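Local coordinates for protein probable ss-1,3-N-acetylglucosaminyltransferase (Staphylococcus aureus subsp. aureus N315, PDB 6H21) that is a probable glycosyltransferase of family 2 with a GT-A fold, modelled with manganese and uridine-diphosphate-N-acetylglucosamine, at residues C[113-116]-C[117-121]; C[309-312]-C[313-317]. All blocks are in the same frame, centred on the assembly; numbering follows the deposited sequence.

Interaction 1. Residues C[113-116]-C[117-121]; sequences DLLH and ERALE
His-116 and Arg-118 meet through ring nitrogen and backbone amide: Arg-118 N donates to His-116 ND1 over 3.1 Å, with an N-H...N angle of 166° and the donor almost in the plane of the imidazole, at its edge. The histidine can reach forward in this way because its CG is anti to the backbone N (chi1 -167°), which brings the ND1 edge of the ring beside the amides of the turn. CE1 then lies alongside the aliphatic part of Arg-118, 3.7 Å from its CG, and the two side chains run in the same direction. The backbone closes the type I turn from His-116 to Ala-119, with Ala-119 N bonded to His-116 O at 3.0 Å. On the inner side, Leu-115 CD1 touches Leu-120 CD2 at 4.1 Å, the two leucines crossing at about a right angle, and the methyl of Ala-119 lies 4.3 Å from Leu-115 CB.

Further out, Gln-45 bridges the turn and the start of the helix, its NE2 bonding His-116 O and its OE1 Leu-120 N. Tyr-219 meets the histidine ring, and Asp-122 holds the guanidinium of Arg-118 in a salt bridge. With its side chain accepting from an amide of the turn that leads into the helix, His-116 acts as a capping residue where strand 114-115 passes into helix 119-129 of the GT-A domain.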
loop_
_atom_site.group_PDB
_atom_site.type_symbol
_atom_site.label_atom_id
_atom_site.label_comp_id
_atom_site.label_asym_id
_atom_site.label_seq_id
_atom_site.Cartn_x
_atom_site.Cartn_y
_atom_site.Cartn_z
ATOM N N ASP C 113 36.589 13.687 -23.013
ATOM C CA ASP C 113 36.592 14.703 -21.902
ATOM C C ASP C 113 37.874 15.555 -21.975
ATOM O O ASP C 113 38.690 15.368 -22.872
ATOM C CB ASP C 113 36.420 14.020 -20.540
ATOM C CG ASP C 113 35.100 13.269 -20.370
ATOM O OD1 ASP C 113 34.114 13.657 -21.020
ATOM O OD2 ASP C 113 35.088 12.281 -19.591
ATOM N N LEU C 114 38.022 16.522 -21.062
ATOM C CA LEU C 114 39.125 17.506 -21.087
ATOM C C LEU C 114 39.712 17.649 -19.676
ATOM O O LEU C 114 38.962 17.745 -18.705
ATOM C CB LEU C 114 38.596 18.864 -21.552
ATOM C CG LEU C 114 37.894 18.895 -22.904
ATOM C CD1 LEU C 114 37.209 20.243 -23.129
ATOM C CD2 LEU C 114 38.886 18.600 -24.016
ATOM N N LEU C 115 41.047 17.654 -19.581
ATOM C CA LEU C 115 41.742 18.008 -18.339
ATOM C C LEU C 115 41.976 19.524 -18.291
ATOM O O LEU C 115 42.345 20.143 -19.293
ATOM C CB LEU C 115 43.086 17.278 -18.273
ATOM C CG LEU C 115 43.038 15.776 -18.026
ATOM C CD1 LEU C 115 44.431 15.247 -17.730
ATOM C CD2 LEU C 115 42.087 15.437 -16.882
ATOM N N HIS C 116 41.760 20.116 -17.114
ATOM C CA HIS C 116 42.317 21.421 -16.782
ATOM C C HIS C 116 43.851 21.322 -16.858
ATOM O O HIS C 116 44.432 20.298 -16.527
ATOM C CB HIS C 116 41.781 21.846 -15.409
ATOM C CG HIS C 116 42.011 23.272 -15.066
ATOM N ND1 HIS C 116 43.259 23.748 -14.709
ATOM C CD2 HIS C 116 41.163 24.320 -14.992
ATOM C CE1 HIS C 116 43.168 25.040 -14.455
ATOM N NE2 HIS C 116 41.885 25.409 -14.609
ATOM N N GLU C 117 44.513 22.403 -17.286
ATOM C CA GLU C 117 45.989 22.401 -17.453
ATOM C C GLU C 117 46.697 22.113 -16.118
ATOM O O GLU C 117 47.814 21.601 -16.131
ATOM C CB GLU C 117 46.491 23.705 -18.092
ATOM C CG GLU C 117 46.265 24.959 -17.251
ATOM C CD GLU C 117 46.788 26.255 -17.872
ATOM O OE1 GLU C 117 47.028 26.291 -19.101
ATOM O OE2 GLU C 117 46.949 27.241 -17.130
ATOM N N ARG C 118 46.054 22.417 -14.984
ATOM C CA ARG C 118 46.661 22.244 -13.653
ATOM C C ARG C 118 46.335 20.883 -13.022
ATOM O O ARG C 118 46.857 20.581 -11.924
ATOM C CB ARG C 118 46.179 23.336 -12.697
ATOM C CG ARG C 118 46.592 24.742 -13.098
ATOM C CD ARG C 118 46.089 25.768 -12.100
ATOM N NE ARG C 118 46.656 25.485 -10.785
ATOM C CZ ARG C 118 47.785 26.011 -10.305
ATOM N NH1 ARG C 118 48.385 27.015 -10.927
ATOM N NH2 ARG C 118 48.295 25.531 -9.187
ATOM N N ALA C 119 45.512 20.071 -13.706
ATOM C CA ALA C 119 44.945 18.837 -13.157
ATOM C C ALA C 119 46.029 17.932 -12.571
ATOM O O ALA C 119 45.966 17.603 -11.396
ATOM C CB ALA C 119 44.138 18.098 -14.203
ATOM N N LEU C 120 46.992 17.500 -13.389
ATOM C CA LEU C 120 47.909 16.449 -12.943
ATOM C C LEU C 120 48.789 16.975 -11.801
ATOM O O LEU C 120 48.985 16.279 -10.816
ATOM C CB LEU C 120 48.758 15.944 -14.114
ATOM C CG LEU C 120 48.022 15.214 -15.242
ATOM C CD1 LEU C 120 49.019 14.488 -16.130
ATOM C CD2 LEU C 120 46.984 14.235 -14.702
ATOM N N GLU C 121 49.287 18.211 -11.938
ATOM C CA GLU C 121 50.233 18.808 -10.971
ATOM C C GLU C 121 49.546 18.997 -9.610
ATOM O O GLU C 121 50.066 18.544 -8.598
ATOM C CB GLU C 121 50.806 20.123 -11.512
ATOM C CG GLU C 121 51.795 20.812 -10.571
ATOM C CD GLU C 121 53.231 20.289 -10.536
ATOM O OE1 GLU C 121 53.513 19.205 -11.128
ATOM O OE2 GLU C 121 54.091 20.981 -9.930
#

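Interaction 2. Residues C[309-312]-C[313-317]; sequences NKVP and RDSDK
Ser-315 has chi1 at 67°, which places OG between its own backbone N and carbonyl carbon and turns the hydroxyl back toward Pro-312 O. Val-311, with CG1 anti to the backbone N (chi1 -177°), sends that methyl to the same hydroxyl, so that Ser-315 OG has Val-311 CG1 at 3.5 Å and Pro-312 O at 2.8 Å. The hydroxyl donates to this oxygen almost exactly in line with the C=O bond. Ser-315 N binds the same acceptor at 3.1 Å, coming from well above the carbonyl plane. Two donors of one serine thus hold a single carbonyl oxygen from different directions, tying the residue to the backbone just ahead of the helical turns.

These bonds open a 3-10 segment that begins at Arg-313 in the connection between helices 294-308 and 324-332 of the TarS-type linker domain. The next turn repeats the i to i+3 spacing, Asp-316 N bonding Arg-313 O at 2.9 Å. Lys-317 folds its chain back, and its NZ reaches Asp-314 O at 3.0 Å, in the carbonyl plane and on a lone pair; Glu-265 forms a salt bridge with the same ammonium group.

Arg-313 runs extended from CG to NE. Its NH1 lies 3.9 Å from Asp-316 OD2, a long salt bridge in which the oxygen sits well out of the guanidinium plane, so the attraction is between charges alone. Both residues find other partners on helix 324-332: Glu-328 pairs with Arg-313, and Arg-331 with Asp-316. Arg-313 also makes a cation-pi contact with Tyr-294 of a neighbouring subunit, while Tyr-256 of helix 242-256 packs on Pro-312 and Ser-315.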
loop_
_atom_site.group_PDB
_atom_site.type_symbol
_atom_site.label_atom_id
_atom_site.label_comp_id
_atom_site.label_asym_id
_atom_site.label_seq_id
_atom_site.Cartn_x
_atom_site.Cartn_y
_atom_site.Cartn_z
ATOM N N ASN C 309 18.841 -9.934 -1.514
ATOM C CA ASN C 309 18.629 -10.946 -0.477
ATOM C C ASN C 309 19.934 -11.632 -0.093
ATOM O O ASN C 309 19.951 -12.427 0.820
ATOM C CB ASN C 309 17.549 -11.959 -0.851
ATOM C CG ASN C 309 16.173 -11.407 -0.532
ATOM O OD1 ASN C 309 16.026 -10.632 0.404
ATOM N ND2 ASN C 309 15.189 -11.731 -1.348
ATOM N N LYS C 310 21.022 -11.313 -0.790
ATOM C CA LYS C 310 22.339 -11.757 -0.365
ATOM C C LYS C 310 22.974 -10.718 0.568
ATOM O O LYS C 310 24.053 -10.942 1.098
ATOM C CB LYS C 310 23.205 -12.018 -1.593
ATOM C CG LYS C 310 22.762 -13.202 -2.428
ATOM C CD LYS C 310 23.553 -13.298 -3.721
ATOM C CE LYS C 310 23.034 -14.386 -4.632
ATOM N NZ LYS C 310 23.844 -14.452 -5.867
ATOM N N VAL C 311 22.317 -9.574 0.749
ATOM C CA VAL C 311 22.847 -8.528 1.596
ATOM C C VAL C 311 22.227 -8.727 2.971
ATOM O O VAL C 311 21.027 -8.903 3.071
ATOM C CB VAL C 311 22.572 -7.131 1.017
ATOM C CG1 VAL C 311 23.199 -6.043 1.867
ATOM C CG2 VAL C 311 23.038 -7.037 -0.421
ATOM N N PRO C 312 23.014 -8.792 4.066
ATOM C CA PRO C 312 22.426 -8.925 5.399
ATOM C C PRO C 312 21.388 -7.834 5.705
ATOM O O PRO C 312 21.566 -6.670 5.354
ATOM C CB PRO C 312 23.635 -8.831 6.343
ATOM C CG PRO C 312 24.821 -9.265 5.493
ATOM C CD PRO C 312 24.488 -8.814 4.089
ATOM N N ARG C 313 20.299 -8.268 6.340
ATOM C CA ARG C 313 19.198 -7.425 6.733
ATOM C C ARG C 313 19.681 -6.401 7.767
ATOM O O ARG C 313 19.099 -5.349 7.882
ATOM C CB ARG C 313 18.057 -8.292 7.268
ATOM C CG ARG C 313 17.136 -8.808 6.173
ATOM C CD ARG C 313 15.918 -9.537 6.709
ATOM N NE ARG C 313 14.996 -9.852 5.626
ATOM C CZ ARG C 313 14.035 -9.043 5.192
ATOM N NH1 ARG C 313 13.950 -7.802 5.646
ATOM N NH2 ARG C 313 13.183 -9.465 4.277
ATOM N N ASP C 314 20.778 -6.708 8.465
ATOM C CA ASP C 314 21.372 -5.811 9.468
ATOM C C ASP C 314 21.785 -4.466 8.840
ATOM O O ASP C 314 21.931 -3.471 9.565
ATOM C CB ASP C 314 22.553 -6.493 10.166
ATOM C CG ASP C 314 22.157 -7.485 11.254
ATOM O OD1 ASP C 314 21.019 -7.413 11.774
ATOM O OD2 ASP C 314 22.966 -8.316 11.580
ATOM N N SER C 315 21.962 -4.427 7.506
ATOM C CA SER C 315 22.316 -3.185 6.793
ATOM C C SER C 315 21.102 -2.273 6.597
ATOM O O SER C 315 21.293 -1.111 6.318
ATOM C CB SER C 315 22.973 -3.473 5.461
ATOM O OG SER C 315 22.065 -4.082 4.560
ATOM N N ASP C 316 19.882 -2.829 6.662
ATOM C CA ASP C 316 18.664 -2.134 6.296
ATOM C C ASP C 316 18.391 -0.939 7.217
ATOM O O ASP C 316 17.873 0.036 6.760
ATOM C CB ASP C 316 17.446 -3.074 6.278
ATOM C CG ASP C 316 17.504 -4.089 5.141
ATOM O OD1 ASP C 316 18.450 -3.965 4.319
ATOM O OD2 ASP C 316 16.574 -4.967 5.063
ATOM N N LYS C 317 18.737 -1.022 8.500
ATOM C CA LYS C 317 18.518 0.085 9.422
ATOM C C LYS C 317 19.352 1.305 9.021
ATOM O O LYS C 317 19.082 2.384 9.493
ATOM C CB LYS C 317 18.849 -0.313 10.862
ATOM C CG LYS C 317 20.295 -0.692 11.165
ATOM C CD LYS C 317 20.458 -1.091 12.623
ATOM C CE LYS C 317 21.816 -1.645 12.974
ATOM N NZ LYS C 317 21.965 -3.038 12.486
#

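Overall arrangement
Interactions 1 and 2 lie on opposite sides of the chain's centre, about 40 Å apart between their centres, one in the GT-A glycosyltransferase part and the other in the TarS-type linker domain. Both are partly buried and introduce helical turns, but the means differ. In 113-121 a ring nitrogen accepts an amide, and apolar side chains face the sheet, Leu-120 resting on strand 22-28. In 309-317 a serine supplies both donors, and charged side chains tie the turns to the surrounding helices of an all-helical setting. Interaction 1 is made within one chain, whereas interaction 2 also reaches a second subunit through Arg-313.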